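PDB 3BF7: esterase YbfF from Escherichia coli, which probably hydrolyses ester or thioester bonds, as an alpha/beta-hydrolase esterase with a helical cap. Local coordinates for residues A[3-14]-A[40-51]. The protein carries 1 engineered substitution. Residues are numbered along the deposited sequence; the frame is centred on the assembly and turned at random.
Sequences LNIRAQTAQNQH and VNDHNIIQVDVR. Engineered in segment 40-51: V50 (natural residue Met).
With chi1 at -77°, the amide of N44 stands beside its own backbone N and turns OD1 to the backbone of A10; V40 swings CG2 anti to its N, against the extended side chain of Q8. OD1 of N44 accepts the N-H of A10 (N to OD1 2.8 Å), in the carbonyl plane and nearly straight (171°), while water 3 donates to the same oxygen. Asparagine suits this place because its short amide does the work of a backbone carbonyl just where regular pairing stops; an alanine here would probably leave the N-H of A10 without its acceptor and the loop at T9 and A10 less firmly held. V40 CG2 lies 3.4 Å from Q8 OE1, and V40 O accepts the N-H of Q11 (N to O 2.9 Å). Between these loops and D49, strands 5-8 and 45-48 run antiparallel at the margin of the alpha/beta-hydrolase sheet: 5-8 is an edge strand, and 45-48 pairs on its far side with parallel strand 19-22. R6 and Q47 exchange two backbone bonds, as do Q8 and I45. Water 1 donates to both R6 O and Q47 OE1, whereas Q47 NE2 reaches L29 O, a glutamine amide serving both needs. I5, A7, I46 and V48 share the face opposite R6, Q8, I45 and Q47. There beta-branched side chains give compact apolar bulk: I5 CG2 meets V48 CG1 at 3.8 Å, and I5 and I46 pack against T74 and L78 of helix 64-78. L3 extends this apolar side, its CD1 4.1 Å from V48 CB. Beyond N12, whose ND2 donates to N41 O at 2.9 Å, water 4 joins H14 N to D42 O.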
loop_
_atom_site.group_PDB
_atom_site.type_symbol
_atom_site.label_atom_id
_atom_site.label_comp_id
_atom_site.label_asym_id
_atom_site.label_seq_id
_atom_site.Cartn_x
_atom_site.Cartn_y
_atom_site.Cartn_z
ATOM N N LEU A 3 12.267 2.360 -8.127
ATOM C CA LEU A 3 11.646 3.185 -7.101
ATOM C C LEU A 3 12.615 3.557 -5.994
ATOM O O LEU A 3 13.664 2.932 -5.832
ATOM C CB LEU A 3 10.477 2.426 -6.473
ATOM C CG LEU A 3 9.361 1.970 -7.411
ATOM C CD1 LEU A 3 8.365 1.120 -6.636
ATOM C CD2 LEU A 3 8.683 3.186 -8.023
ATOM N N ASN A 4 12.259 4.592 -5.244
ATOM C CA ASN A 4 13.052 4.995 -4.099
ATOM C C ASN A 4 12.735 3.937 -3.046
ATOM O O ASN A 4 11.570 3.562 -2.862
ATOM C CB ASN A 4 12.615 6.369 -3.590
ATOM C CG ASN A 4 13.304 6.752 -2.294
ATOM O OD1 ASN A 4 12.658 7.171 -1.330
ATOM N ND2 ASN A 4 14.619 6.613 -2.266
ATOM N N ILE A 5 13.765 3.437 -2.375
ATOM C CA ILE A 5 13.558 2.422 -1.356
ATOM C C ILE A 5 14.447 2.622 -0.147
ATOM O O ILE A 5 15.441 3.349 -0.195
ATOM C CB ILE A 5 13.833 0.986 -1.891
ATOM C CG1 ILE A 5 15.340 0.753 -2.052
ATOM C CG2 ILE A 5 13.114 0.769 -3.207
ATOM C CD1 ILE A 5 16.009 1.634 -3.079
ATOM N N ARG A 6 14.056 1.970 0.939
ATOM C CA ARG A 6 14.797 1.969 2.188
ATOM C C ARG A 6 14.942 0.477 2.464
ATOM O O ARG A 6 13.941 -0.214 2.674
ATOM C CB ARG A 6 13.984 2.628 3.301
ATOM C CG ARG A 6 14.718 2.743 4.625
ATOM C CD ARG A 6 15.862 3.738 4.533
ATOM N NE ARG A 6 15.396 5.063 4.136
ATOM C CZ ARG A 6 14.490 5.770 4.804
ATOM N NH1 ARG A 6 13.945 5.281 5.910
ATOM N NH2 ARG A 6 14.126 6.967 4.366
ATOM N N ALA A 7 16.174 -0.019 2.433
ATOM C CA ALA A 7 16.433 -1.435 2.660
ATOM C C ALA A 7 17.149 -1.670 3.984
ATOM O O ALA A 7 17.986 -0.871 4.402
ATOM C CB ALA A 7 17.263 -2.000 1.514
ATOM N N GLN A 8 16.812 -2.774 4.640
ATOM C CA GLN A 8 17.434 -3.119 5.908
ATOM C C GLN A 8 17.654 -4.625 5.964
ATOM O O GLN A 8 16.755 -5.412 5.660
ATOM C CB GLN A 8 16.552 -2.657 7.070
ATOM C CG GLN A 8 17.253 -2.635 8.417
ATOM C CD GLN A 8 16.458 -1.883 9.465
ATOM O OE1 GLN A 8 15.326 -2.245 9.782
ATOM N NE2 GLN A 8 17.047 -0.822 10.006
ATOM N N THR A 9 18.865 -5.018 6.340
ATOM C CA THR A 9 19.228 -6.425 6.425
ATOM C C THR A 9 18.641 -7.090 7.667
ATOM O O THR A 9 18.561 -6.481 8.732
ATOM C CB THR A 9 20.758 -6.587 6.442
ATOM O OG1 THR A 9 21.307 -5.997 5.257
ATOM C CG2 THR A 9 21.144 -8.059 6.494
ATOM N N ALA A 10 18.226 -8.343 7.513
ATOM C CA ALA A 10 17.653 -9.105 8.615
ATOM C C ALA A 10 18.619 -9.131 9.791
ATOM O O ALA A 10 19.829 -9.282 9.608
ATOM C CB ALA A 10 17.349 -10.526 8.162
ATOM N N GLN A 11 18.084 -8.984 10.997
ATOM C CA GLN A 11 18.910 -8.994 12.198
ATOM C C GLN A 11 19.373 -10.413 12.510
ATOM O O GLN A 11 20.305 -10.618 13.290
ATOM C CB GLN A 11 18.121 -8.424 13.378
ATOM C CG GLN A 11 17.683 -6.980 13.174
ATOM C CD GLN A 11 16.845 -6.450 14.321
ATOM O OE1 GLN A 11 16.407 -5.300 14.303
ATOM N NE2 GLN A 11 16.614 -7.289 15.325
ATOM N N ASN A 12 18.714 -11.385 11.887
ATOM C CA ASN A 12 19.033 -12.796 12.070
ATOM C C ASN A 12 18.795 -13.540 10.757
ATOM O O ASN A 12 17.779 -13.329 10.096
ATOM C CB ASN A 12 18.145 -13.401 13.160
ATOM C CG ASN A 12 18.265 -12.674 14.484
ATOM O OD1 ASN A 12 19.315 -12.698 15.126
ATOM N ND2 ASN A 12 17.186 -12.020 14.900
ATOM N N GLN A 13 19.732 -14.405 10.379
ATOM C CA GLN A 13 19.605 -15.179 9.146
ATOM C C GLN A 13 18.689 -16.378 9.382
ATOM O O GLN A 13 18.953 -17.203 10.256
ATOM C CB GLN A 13 20.978 -15.668 8.682
ATOM C CG GLN A 13 21.456 -15.063 7.370
ATOM C CD GLN A 13 20.485 -15.296 6.227
ATOM O OE1 GLN A 13 19.954 -16.395 6.062
ATOM N NE2 GLN A 13 20.258 -14.264 5.424
ATOM N N HIS A 14 17.618 -16.473 8.601
ATOM C CA HIS A 14 16.664 -17.569 8.743
ATOM C C HIS A 14 16.275 -18.193 7.409
ATOM O O HIS A 14 15.318 -18.962 7.330
ATOM C CB HIS A 14 15.412 -17.068 9.465
ATOM C CG HIS A 14 15.657 -16.668 10.884
ATOM N ND1 HIS A 14 15.708 -17.578 11.918
ATOM C CD2 HIS A 14 15.891 -15.455 11.440
ATOM C CE1 HIS A 14 15.960 -16.942 13.048
ATOM N NE2 HIS A 14 16.075 -15.653 12.785
ATOM N N VAL A 40 11.858 -7.325 10.192
ATOM C CA VAL A 40 13.299 -7.241 9.958
ATOM C C VAL A 40 14.084 -8.127 10.933
ATOM O O VAL A 40 15.286 -8.336 10.766
ATOM C CB VAL A 40 13.808 -5.777 10.069
ATOM C CG1 VAL A 40 13.777 -5.316 11.515
ATOM C CG2 VAL A 40 15.210 -5.663 9.489
ATOM N N ASN A 41 13.406 -8.645 11.951
ATOM C CA ASN A 41 14.064 -9.517 12.917
ATOM C C ASN A 41 14.551 -10.784 12.225
ATOM O O ASN A 41 15.586 -11.348 12.595
ATOM C CB ASN A 41 13.104 -9.892 14.050
ATOM C CG ASN A 41 12.921 -8.773 15.057
ATOM O OD1 ASN A 41 13.871 -8.364 15.727
ATOM N ND2 ASN A 41 11.696 -8.272 15.172
ATOM N N ASP A 42 13.815 -11.219 11.204
ATOM C CA ASP A 42 14.164 -12.434 10.482
ATOM C C ASP A 42 14.012 -12.379 8.958
ATOM O O ASP A 42 13.944 -13.418 8.302
ATOM C CB ASP A 42 13.361 -13.611 11.047
ATOM C CG ASP A 42 11.871 -13.334 11.104
ATOM O OD1 ASP A 42 11.467 -12.160 10.962
ATOM O OD2 ASP A 42 11.101 -14.298 11.309
ATOM N N HIS A 43 13.959 -11.172 8.398
ATOM C CA HIS A 43 13.847 -11.007 6.946
ATOM C C HIS A 43 14.563 -9.750 6.497
ATOM O O HIS A 43 14.646 -8.779 7.245
ATOM C CB HIS A 43 12.398 -10.810 6.477
ATOM C CG HIS A 43 11.462 -11.910 6.846
ATOM N ND1 HIS A 43 10.897 -12.017 8.098
ATOM C CD2 HIS A 43 10.950 -12.927 6.113
ATOM C CE1 HIS A 43 10.075 -13.051 8.119
ATOM N NE2 HIS A 43 10.089 -13.620 6.927
ATOM N N ASN A 44 15.072 -9.765 5.269
ATOM C CA ASN A 44 15.651 -8.552 4.718
ATOM C C ASN A 44 14.374 -7.807 4.341
ATOM O O ASN A 44 13.411 -8.424 3.873
ATOM C CB ASN A 44 16.475 -8.826 3.458
ATOM C CG ASN A 44 17.829 -9.426 3.766
ATOM O OD1 ASN A 44 18.328 -9.317 4.886
ATOM N ND2 ASN A 44 18.440 -10.048 2.766
ATOM N N ILE A 45 14.354 -6.498 4.559
ATOM C CA ILE A 45 13.174 -5.698 4.259
ATOM C C ILE A 45 13.459 -4.617 3.230
ATOM O O ILE A 45 14.539 -4.023 3.220
ATOM C CB ILE A 45 12.645 -4.994 5.532
ATOM C CG1 ILE A 45 12.318 -6.027 6.613
ATOM C CG2 ILE A 45 11.428 -4.144 5.192
ATOM C CD1 ILE A 45 11.241 -7.009 6.230
ATOM N N ILE A 46 12.482 -4.375 2.362
ATOM C CA ILE A 46 12.581 -3.328 1.356
ATOM C C ILE A 46 11.280 -2.532 1.412
ATOM O O ILE A 46 10.205 -3.059 1.110
ATOM C CB ILE A 46 12.751 -3.885 -0.080
ATOM C CG1 ILE A 46 14.026 -4.728 -0.185
ATOM C CG2 ILE A 46 12.805 -2.729 -1.076
ATOM C CD1 ILE A 46 13.873 -6.145 0.320
ATOM N N GLN A 47 11.374 -1.277 1.830
ATOM C CA GLN A 47 10.213 -0.398 1.898
ATOM C C GLN A 47 10.304 0.526 0.692
ATOM O O GLN A 47 11.298 1.230 0.527
ATOM C CB GLN A 47 10.238 0.416 3.193
ATOM C CG GLN A 47 9.992 -0.419 4.444
ATOM C CD GLN A 47 10.352 0.308 5.725
ATOM O OE1 GLN A 47 11.319 -0.046 6.400
ATOM N NE2 GLN A 47 9.577 1.329 6.066
ATOM N N VAL A 48 9.281 0.530 -0.154
ATOM C CA VAL A 48 9.314 1.363 -1.348
ATOM C C VAL A 48 8.361 2.543 -1.329
ATOM O O VAL A 48 7.347 2.543 -0.624
ATOM C CB VAL A 48 8.954 0.546 -2.626
ATOM C CG1 VAL A 48 9.724 -0.754 -2.654
ATOM C CG2 VAL A 48 7.446 0.280 -2.688
ATOM N N ASP A 49 8.718 3.561 -2.104
ATOM C CA ASP A 49 7.838 4.701 -2.313
ATOM C C ASP A 49 7.241 4.363 -3.682
ATOM O O ASP A 49 7.975 4.127 -4.647
ATOM C CB ASP A 49 8.601 6.024 -2.447
ATOM C CG ASP A 49 8.801 6.741 -1.122
ATOM O OD1 ASP A 49 7.956 6.596 -0.209
ATOM O OD2 ASP A 49 9.805 7.481 -1.013
ATOM N N VAL A 50 5.921 4.296 -3.762
ATOM C CA VAL A 50 5.269 4.025 -5.036
ATOM C C VAL A 50 5.518 5.235 -5.944
ATOM O O VAL A 50 5.766 6.339 -5.453
ATOM C CB VAL A 50 3.749 3.820 -4.822
ATOM C CG1 VAL A 50 3.021 3.717 -6.159
ATOM C CG2 VAL A 50 3.520 2.562 -3.991
ATOM N N ARG A 51 5.481 5.037 -7.258
ATOM C CA ARG A 51 5.684 6.159 -8.166
ATOM C C ARG A 51 4.708 7.268 -7.781
ATOM O O ARG A 51 3.595 7.004 -7.316
ATOM C CB ARG A 51 5.461 5.743 -9.629
ATOM C CG ARG A 51 4.071 5.210 -9.948
ATOM C CD ARG A 51 3.826 5.168 -11.456
ATOM N NE ARG A 51 4.823 4.357 -12.146
ATOM C CZ ARG A 51 5.058 4.403 -13.454
ATOM N NH1 ARG A 51 4.368 5.224 -14.236
ATOM N NH2 ARG A 51 6.000 3.631 -13.982
HETATM O O HOH W 1 13.859 -0.800 5.443
HETATM O O HOH W 2 15.770 -10.252 16.579
HETATM O O HOH W 3 19.819 -11.607 5.435
HETATM O O HOH W 4 16.092 -14.836 6.915
#